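Local coordinates for glycoside Hydrolase Family 43_12 (Metagenome, PDB 7JVH), which probably hydrolyses glycosidic bonds in plant cell-wall polysaccharides such as arabinoxylan, at residues V25-F33 and S450-L461; E506-L517 and Q527-E535. All coordinates share one frame; numbering follows the deposited sequence.

In the fold
Both contacts lie in the C-terminal concanavalin A-like beta-sandwich, on the same side of the chain's centre, their own centres about 13 Å apart. Contact 1 comes first along the chain: it brings the N-terminal strand 28-37 against strand 442-451 and the start of strand 458-464. Contact 2 follows, with the hairpin of strands 515-522 and 525-531 and the loop leading into it. Strands 442-451 and 515-522 are neighbours in one antiparallel sheet, and strands 458-464 and 501-507 belong to the other. Leu511 and Leu517 of contact 2 pack on Tyr451 and Gly460 of contact 1. The N-terminus is thus built into the C-terminal domain, with the family 43 catalytic region between them in sequence.

Contact 1: residues V25-F33 and S450-L461; sequences VPAATFTNF and SYNTKAAQKAGL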
# COMPACT_ATOMS: atom_id res chain seq x y z
N VAL A 25 7.58 -30.12 -11.48
CA VAL A 25 6.12 -30.40 -11.50
C VAL A 25 5.36 -29.50 -10.53
O VAL A 25 5.53 -29.59 -9.32
CB VAL A 25 5.76 -31.91 -11.28
CG1 VAL A 25 6.48 -32.80 -12.29
CG2 VAL A 25 6.02 -32.36 -9.86
N PRO A 26 4.48 -28.60 -11.02
CA PRO A 26 3.72 -27.71 -10.15
C PRO A 26 2.74 -28.43 -9.21
O PRO A 26 2.32 -29.54 -9.49
CB PRO A 26 2.94 -26.84 -11.15
CG PRO A 26 3.57 -27.03 -12.47
CD PRO A 26 4.17 -28.40 -12.45
N ALA A 27 2.38 -27.77 -8.11
CA ALA A 27 1.48 -28.31 -7.10
C ALA A 27 0.02 -28.18 -7.51
O ALA A 27 -0.82 -28.99 -7.10
CB ALA A 27 1.69 -27.61 -5.78
N ALA A 28 -0.28 -27.14 -8.29
CA ALA A 28 -1.63 -26.87 -8.77
C ALA A 28 -1.64 -25.83 -9.88
O ALA A 28 -0.67 -25.10 -10.08
CB ALA A 28 -2.51 -26.42 -7.62
N THR A 29 -2.76 -25.79 -10.61
CA THR A 29 -3.08 -24.76 -11.58
C THR A 29 -4.39 -24.08 -11.17
O THR A 29 -5.44 -24.70 -11.19
CB THR A 29 -3.18 -25.34 -13.00
OG1 THR A 29 -1.96 -26.01 -13.33
CG2 THR A 29 -3.42 -24.26 -14.03
N PHE A 30 -4.29 -22.80 -10.79
CA PHE A 30 -5.45 -22.00 -10.40
C PHE A 30 -6.03 -21.37 -11.66
O PHE A 30 -5.39 -20.53 -12.28
CB PHE A 30 -5.05 -20.94 -9.39
CG PHE A 30 -4.47 -21.50 -8.11
CD1 PHE A 30 -3.13 -21.84 -8.02
CD2 PHE A 30 -5.28 -21.70 -7.00
CE1 PHE A 30 -2.59 -22.36 -6.86
CE2 PHE A 30 -4.75 -22.24 -5.83
CZ PHE A 30 -3.40 -22.55 -5.75
N THR A 31 -7.23 -21.82 -12.03
CA THR A 31 -7.88 -21.46 -13.28
C THR A 31 -8.71 -20.17 -13.16
O THR A 31 -9.05 -19.57 -14.17
CB THR A 31 -8.78 -22.61 -13.78
OG1 THR A 31 -9.18 -22.38 -15.12
CG2 THR A 31 -10.03 -22.70 -12.94
N ASN A 32 -9.05 -19.80 -11.92
CA ASN A 32 -9.81 -18.59 -11.61
C ASN A 32 -9.48 -18.01 -10.24
O ASN A 32 -9.19 -18.74 -9.30
CB ASN A 32 -11.31 -18.86 -11.64
CG ASN A 32 -12.14 -17.64 -11.26
OD1 ASN A 32 -12.72 -17.57 -10.17
ND2 ASN A 32 -12.16 -16.65 -12.14
N PHE A 33 -9.54 -16.67 -10.15
CA PHE A 33 -9.71 -15.98 -8.88
C PHE A 33 -10.79 -14.91 -9.06
O PHE A 33 -10.74 -14.14 -10.02
CB PHE A 33 -8.41 -15.34 -8.37
CG PHE A 33 -8.48 -14.93 -6.93
CD1 PHE A 33 -8.96 -13.69 -6.56
CD2 PHE A 33 -8.08 -15.81 -5.94
CE1 PHE A 33 -9.03 -13.33 -5.22
CE2 PHE A 33 -8.13 -15.44 -4.59
CZ PHE A 33 -8.62 -14.20 -4.23
N SER A 450 -7.02 -26.87 -10.22
CA SER A 450 -6.82 -28.24 -10.62
C SER A 450 -5.56 -28.71 -9.89
O SER A 450 -4.47 -28.22 -10.14
CB SER A 450 -6.67 -28.34 -12.13
OG SER A 450 -6.06 -29.56 -12.49
N TYR A 451 -5.76 -29.66 -8.97
CA TYR A 451 -4.77 -30.04 -7.98
C TYR A 451 -4.03 -31.23 -8.51
O TYR A 451 -4.56 -32.35 -8.53
CB TYR A 451 -5.48 -30.37 -6.66
CG TYR A 451 -4.58 -30.99 -5.63
CD1 TYR A 451 -3.82 -30.20 -4.77
CD2 TYR A 451 -4.47 -32.36 -5.52
CE1 TYR A 451 -2.97 -30.76 -3.83
CE2 TYR A 451 -3.62 -32.94 -4.58
CZ TYR A 451 -2.87 -32.13 -3.74
OH TYR A 451 -2.07 -32.73 -2.82
N ASN A 452 -2.82 -30.99 -9.03
CA ASN A 452 -1.84 -32.05 -9.33
C ASN A 452 -1.69 -33.16 -8.26
O ASN A 452 -1.02 -32.98 -7.25
CB ASN A 452 -0.48 -31.43 -9.60
CG ASN A 452 0.50 -32.42 -10.16
OD1 ASN A 452 0.46 -33.60 -9.81
ND2 ASN A 452 1.38 -31.96 -11.05
N THR A 453 -2.31 -34.32 -8.52
CA THR A 453 -2.30 -35.48 -7.60
C THR A 453 -0.94 -36.17 -7.56
O THR A 453 -0.64 -36.87 -6.62
CB THR A 453 -3.37 -36.52 -7.97
OG1 THR A 453 -3.15 -36.95 -9.31
CG2 THR A 453 -4.75 -35.91 -7.81
N LYS A 454 -0.14 -35.96 -8.60
CA LYS A 454 1.20 -36.55 -8.70
C LYS A 454 2.18 -35.85 -7.76
O LYS A 454 2.92 -36.52 -7.04
CB LYS A 454 1.73 -36.54 -10.14
CG LYS A 454 3.11 -37.17 -10.28
CD LYS A 454 3.50 -37.41 -11.73
CE LYS A 454 4.95 -37.91 -11.82
NZ LYS A 454 5.66 -37.56 -13.09
N ALA A 455 2.20 -34.51 -7.77
CA ALA A 455 3.06 -33.74 -6.88
C ALA A 455 2.67 -33.89 -5.40
O ALA A 455 3.52 -33.72 -4.53
CB ALA A 455 3.07 -32.27 -7.29
N ALA A 456 1.40 -34.20 -5.13
CA ALA A 456 0.88 -34.45 -3.79
C ALA A 456 1.07 -33.34 -2.76
O ALA A 456 0.78 -33.51 -1.57
CB ALA A 456 1.42 -35.77 -3.26
N GLN A 457 1.49 -32.16 -3.23
CA GLN A 457 1.80 -31.01 -2.36
C GLN A 457 0.53 -30.34 -1.80
O GLN A 457 -0.54 -30.92 -1.87
CB GLN A 457 2.71 -30.04 -3.12
CG GLN A 457 4.00 -30.70 -3.55
CD GLN A 457 4.92 -29.82 -4.37
OE1 GLN A 457 4.50 -28.87 -5.01
NE2 GLN A 457 6.19 -30.16 -4.35
N LYS A 458 0.66 -29.14 -1.24
CA LYS A 458 -0.47 -28.38 -0.71
C LYS A 458 -0.79 -27.20 -1.63
O LYS A 458 0.11 -26.50 -2.07
CB LYS A 458 -0.14 -27.85 0.69
CG LYS A 458 0.51 -28.85 1.62
CD LYS A 458 0.65 -28.24 3.01
CE LYS A 458 1.23 -29.24 4.00
NZ LYS A 458 1.35 -28.61 5.34
N ALA A 459 -2.08 -26.98 -1.89
CA ALA A 459 -2.54 -25.91 -2.76
C ALA A 459 -3.87 -25.39 -2.25
O ALA A 459 -4.77 -26.18 -1.95
CB ALA A 459 -2.69 -26.41 -4.19
N GLY A 460 -3.98 -24.06 -2.13
CA GLY A 460 -5.17 -23.46 -1.56
C GLY A 460 -5.27 -21.96 -1.55
O GLY A 460 -4.68 -21.27 -2.37
N LEU A 461 -6.06 -21.47 -0.58
CA LEU A 461 -6.52 -20.10 -0.52
C LEU A 461 -6.08 -19.52 0.81
O LEU A 461 -6.21 -20.16 1.84
CB LEU A 461 -8.07 -20.09 -0.62
CG LEU A 461 -8.80 -18.80 -0.31
CD1 LEU A 461 -8.60 -17.77 -1.41
CD2 LEU A 461 -10.27 -19.11 -0.10
O HOH W 1 -1.90 -28.61 -11.95
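Thr29 and Ser450 pair as antiparallel strand neighbours in one sheet of the concanavalin A-like beta-sandwich, so the N-terminal strand is part of the C-terminal domain. Two nearly straight backbone hydrogen bonds join them. Thr29 N donates to Ser450 O at 3.0 Å, and Ser450 N donates to Thr29 O at 2.9 Å. A water adds a bridge: it donates to Ser450 O and is hydrogen-bonded to Thr29 OG1.

Ala28, Phe30 and Phe33 reach the second sheet of the sandwich. The methyls Ala28 CB and Ala459 CB meet at 3.4 Å. Phe30 CG stands anti to the carbonyl carbon (chi1 -60°). The ring thereby reaches Gly460, whose N lies at the ring edge, in its plane. Phe30 CE2 lies 3.6 Å from Gly460 O, and CZ also touches Ala459 CB. Further along, Phe33 meets Leu461 at about a right angle, with CE2 against CD1. Met563 of strand 560-566 also packs on both Phe30 and Phe33.

Val25 and Ala27 pack on the turn instead. Val25 CG2 touches Ala455 CB at 3.9 Å, while Ala27 CB lies against CB and the polar OE1 of Gln457.

Hydrogen bonds within 450-461 shape the turn that carries Ala455 and Gln457. Asn452 forms an Asx motif, its OD1 accepting from Ala455 N at 2.8 Å. That donor sits above the carbonyl plane, well off a lone pair. A second, weak bond comes from Lys454 N. On the amide's other branch, Asn452 ND2 is 3.0 Å from Pro26 O. Tyr451 CG is anti to the backbone N (chi1 170°), which sends the ring across the turn to Gln457, just before strand 458-464 begins. There Tyr451 OH donates to Gln457 O at 2.6 Å, in the carbonyl plane.

Contact 2: residues E506-L517 and Q527-E535; sequences EPIGKLKTPITL and QFSYTLNGE
Ile508 packs on Tyr530 and Leu532 where a loop closes over one end of an antiparallel beta hairpin, strands 515-522 and 525-531 of the concanavalin A-like sandwich. The Ile508 and Tyr530 side chains run alongside one another, pointing opposite ways, with Ile508 CG2 4.0 Å from Tyr530 CE2. Tyr530 CG sits between the backbone N and the carbonyl carbon (chi1 65°), and the ring extends toward Glu506 and Ile508. Leu484 of strand 482-489 also touches this tyrosine.

Ile508 crosses Leu532 at about a right angle, CB against CD2. Leu511 comes next; its CD1 lies 3.7 Å from Leu532 CD2 and also meets Leu532 CD1. Leu511 N is held by Gln482 OE1. Thr513 OG1 donates to Pro514 O at 2.8 Å within the loop. The same two oxygens border Leu532 CD1, so this methyl meets polar atoms as well as carbon.

Ile515 adds another wall around Leu532. Its CG1 is 3.7 Å from Leu532 CD1, and its CD1 touches Leu532 CD2. With CG1 and CD1 of Ile515 gone, as with an alanine here, a gap is likely to open beside both Leu532 methyls, and that side chain would probably be freer to turn.

Thr516 pairs with Thr531 in the hairpin. Thr531 N donates to Thr516 O at 2.9 Å; the return bond, from Thr516 N to Thr531 O, is longer at 3.3 Å. Thr516 OG1 bonds to Thr448 OG1 of strand 442-451, the neighbour on its other edge. Leu517 and Tyr530 form the next, non-hydrogen-bonded pair, with their side chains on the same face of the sheet. There Leu517 CD2 rests 3.8 Å from Tyr530 CB.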
# COMPACT_ATOMS: atom_id res chain seq x y z
N GLU A 506 -11.46 -31.97 6.63
CA GLU A 506 -12.47 -32.86 6.03
C GLU A 506 -11.88 -33.60 4.84
O GLU A 506 -11.18 -32.99 4.02
CB GLU A 506 -13.71 -32.09 5.54
CG GLU A 506 -14.52 -31.39 6.60
CD GLU A 506 -15.27 -32.33 7.53
OE1 GLU A 506 -15.41 -33.55 7.26
OE2 GLU A 506 -15.74 -31.81 8.57
N PRO A 507 -12.13 -34.92 4.68
CA PRO A 507 -11.73 -35.63 3.46
C PRO A 507 -12.66 -35.29 2.30
O PRO A 507 -13.80 -34.90 2.53
CB PRO A 507 -11.88 -37.10 3.86
CG PRO A 507 -12.86 -37.10 4.98
CD PRO A 507 -12.79 -35.78 5.67
N ILE A 508 -12.15 -35.41 1.07
CA ILE A 508 -12.94 -35.12 -0.13
C ILE A 508 -12.78 -36.22 -1.21
O ILE A 508 -13.05 -35.98 -2.40
CB ILE A 508 -12.56 -33.74 -0.71
CG1 ILE A 508 -11.06 -33.67 -1.04
CG2 ILE A 508 -12.87 -32.65 0.29
CD1 ILE A 508 -10.69 -32.48 -1.87
N GLY A 509 -12.35 -37.41 -0.78
CA GLY A 509 -12.08 -38.53 -1.65
C GLY A 509 -10.93 -38.23 -2.60
O GLY A 509 -10.06 -37.37 -2.34
N LYS A 510 -10.97 -38.92 -3.74
CA LYS A 510 -9.96 -38.84 -4.78
C LYS A 510 -10.30 -37.77 -5.80
O LYS A 510 -11.06 -38.00 -6.73
CB LYS A 510 -9.87 -40.18 -5.49
CG LYS A 510 -9.44 -41.33 -4.61
CD LYS A 510 -8.79 -42.42 -5.46
CE LYS A 510 -8.41 -43.63 -4.64
NZ LYS A 510 -7.27 -44.37 -5.24
N LEU A 511 -9.73 -36.58 -5.60
CA LEU A 511 -10.01 -35.43 -6.45
C LEU A 511 -9.74 -35.73 -7.94
O LEU A 511 -8.59 -35.80 -8.36
CB LEU A 511 -9.22 -34.21 -5.97
CG LEU A 511 -9.82 -32.86 -6.31
CD1 LEU A 511 -11.17 -32.66 -5.64
CD2 LEU A 511 -8.85 -31.76 -5.89
N LYS A 512 -10.82 -35.98 -8.70
CA LYS A 512 -10.76 -36.24 -10.14
C LYS A 512 -11.36 -35.09 -10.95
O LYS A 512 -11.56 -35.23 -12.17
CB LYS A 512 -11.48 -37.54 -10.48
CG LYS A 512 -10.96 -38.78 -9.77
CD LYS A 512 -11.60 -40.04 -10.29
CE LYS A 512 -10.99 -41.24 -9.58
NZ LYS A 512 -11.76 -42.50 -9.86
N THR A 513 -11.66 -33.96 -10.30
CA THR A 513 -12.16 -32.76 -10.97
C THR A 513 -11.56 -31.52 -10.32
O THR A 513 -11.04 -31.60 -9.22
CB THR A 513 -13.70 -32.62 -10.87
OG1 THR A 513 -14.04 -31.98 -9.64
CG2 THR A 513 -14.41 -33.97 -10.94
N PRO A 514 -11.65 -30.33 -10.96
CA PRO A 514 -11.25 -29.08 -10.30
C PRO A 514 -12.08 -28.86 -9.04
O PRO A 514 -13.19 -29.41 -8.92
CB PRO A 514 -11.58 -28.01 -11.37
CG PRO A 514 -11.61 -28.74 -12.66
CD PRO A 514 -12.12 -30.11 -12.34
N ILE A 515 -11.54 -28.06 -8.11
CA ILE A 515 -12.24 -27.72 -6.88
C ILE A 515 -12.20 -26.20 -6.69
O ILE A 515 -11.23 -25.55 -7.09
CB ILE A 515 -11.62 -28.45 -5.66
CG1 ILE A 515 -12.45 -28.20 -4.39
CG2 ILE A 515 -10.17 -28.03 -5.44
CD1 ILE A 515 -11.98 -29.03 -3.21
N THR A 516 -13.26 -25.65 -6.10
CA THR A 516 -13.31 -24.23 -5.81
C THR A 516 -13.23 -24.04 -4.29
O THR A 516 -13.93 -24.74 -3.55
CB THR A 516 -14.58 -23.55 -6.40
OG1 THR A 516 -14.41 -23.38 -7.81
CG2 THR A 516 -14.83 -22.18 -5.80
N LEU A 517 -12.37 -23.11 -3.85
CA LEU A 517 -12.29 -22.72 -2.46
C LEU A 517 -12.77 -21.28 -2.34
O LEU A 517 -12.54 -20.47 -3.24
CB LEU A 517 -10.86 -22.87 -1.93
CG LEU A 517 -10.20 -24.24 -2.11
CD1 LEU A 517 -8.80 -24.20 -1.48
CD2 LEU A 517 -11.06 -25.37 -1.52
N GLN A 527 -15.22 -16.72 7.08
CA GLN A 527 -15.82 -18.05 6.99
C GLN A 527 -15.35 -18.65 5.67
O GLN A 527 -15.59 -18.10 4.60
CB GLN A 527 -17.34 -17.99 7.00
CG GLN A 527 -18.04 -19.31 6.68
CD GLN A 527 -17.77 -20.40 7.71
OE1 GLN A 527 -18.19 -20.24 8.85
NE2 GLN A 527 -17.08 -21.50 7.34
N PHE A 528 -14.67 -19.80 5.78
CA PHE A 528 -14.15 -20.53 4.65
C PHE A 528 -15.17 -21.58 4.18
O PHE A 528 -16.08 -21.97 4.92
CB PHE A 528 -12.81 -21.18 5.04
CG PHE A 528 -11.64 -20.22 5.01
CD1 PHE A 528 -11.37 -19.39 6.10
CD2 PHE A 528 -10.82 -20.14 3.91
CE1 PHE A 528 -10.29 -18.52 6.08
CE2 PHE A 528 -9.73 -19.26 3.88
CZ PHE A 528 -9.47 -18.45 4.97
N SER A 529 -15.03 -21.99 2.92
CA SER A 529 -15.88 -22.98 2.31
C SER A 529 -15.18 -23.58 1.12
O SER A 529 -14.20 -23.01 0.61
CB SER A 529 -17.21 -22.36 1.84
OG SER A 529 -17.03 -21.49 0.72
N TYR A 530 -15.70 -24.73 0.68
CA TYR A 530 -15.26 -25.41 -0.53
C TYR A 530 -16.48 -25.87 -1.30
O TYR A 530 -17.53 -26.14 -0.71
CB TYR A 530 -14.35 -26.59 -0.19
CG TYR A 530 -15.00 -27.73 0.57
CD1 TYR A 530 -15.35 -27.59 1.91
CD2 TYR A 530 -15.25 -28.96 -0.05
CE1 TYR A 530 -15.94 -28.62 2.60
CE2 TYR A 530 -15.81 -30.02 0.64
CZ TYR A 530 -16.16 -29.85 1.96
OH TYR A 530 -16.75 -30.87 2.65
N THR A 531 -16.35 -25.94 -2.63
CA THR A 531 -17.44 -26.30 -3.51
C THR A 531 -16.93 -27.36 -4.47
O THR A 531 -16.08 -27.08 -5.33
CB THR A 531 -17.98 -25.10 -4.30
OG1 THR A 531 -18.37 -24.06 -3.39
CG2 THR A 531 -19.17 -25.53 -5.21
N LEU A 532 -17.40 -28.60 -4.28
CA LEU A 532 -16.98 -29.73 -5.08
C LEU A 532 -18.19 -30.10 -5.93
O LEU A 532 -19.02 -29.26 -6.22
CB LEU A 532 -16.44 -30.88 -4.19
CG LEU A 532 -15.24 -31.65 -4.76
CD1 LEU A 532 -14.52 -30.85 -5.83
CD2 LEU A 532 -14.27 -32.09 -3.66
N ASN A 533 -18.26 -31.37 -6.35
CA ASN A 533 -19.26 -31.86 -7.32
C ASN A 533 -20.67 -31.29 -7.11
O ASN A 533 -21.61 -31.98 -6.70
CB ASN A 533 -19.26 -33.40 -7.35
CG ASN A 533 -18.98 -34.01 -5.99
OD1 ASN A 533 -19.64 -33.68 -5.01
ND2 ASN A 533 -17.97 -34.89 -5.92
N GLY A 534 -20.79 -29.99 -7.42
CA GLY A 534 -22.04 -29.24 -7.36
C GLY A 534 -22.13 -28.30 -6.17
O GLY A 534 -22.28 -27.08 -6.31
N GLU A 535 -22.04 -28.90 -4.97
CA GLU A 535 -22.52 -28.34 -3.71
C GLU A 535 -21.44 -27.60 -2.90
O GLU A 535 -20.26 -27.99 -2.90
CB GLU A 535 -23.12 -29.48 -2.89
CG GLU A 535 -23.85 -29.11 -1.63
CD GLU A 535 -24.12 -30.33 -0.74
OE1 GLU A 535 -23.95 -31.51 -1.16
OE2 GLU A 535 -24.50 -30.09 0.42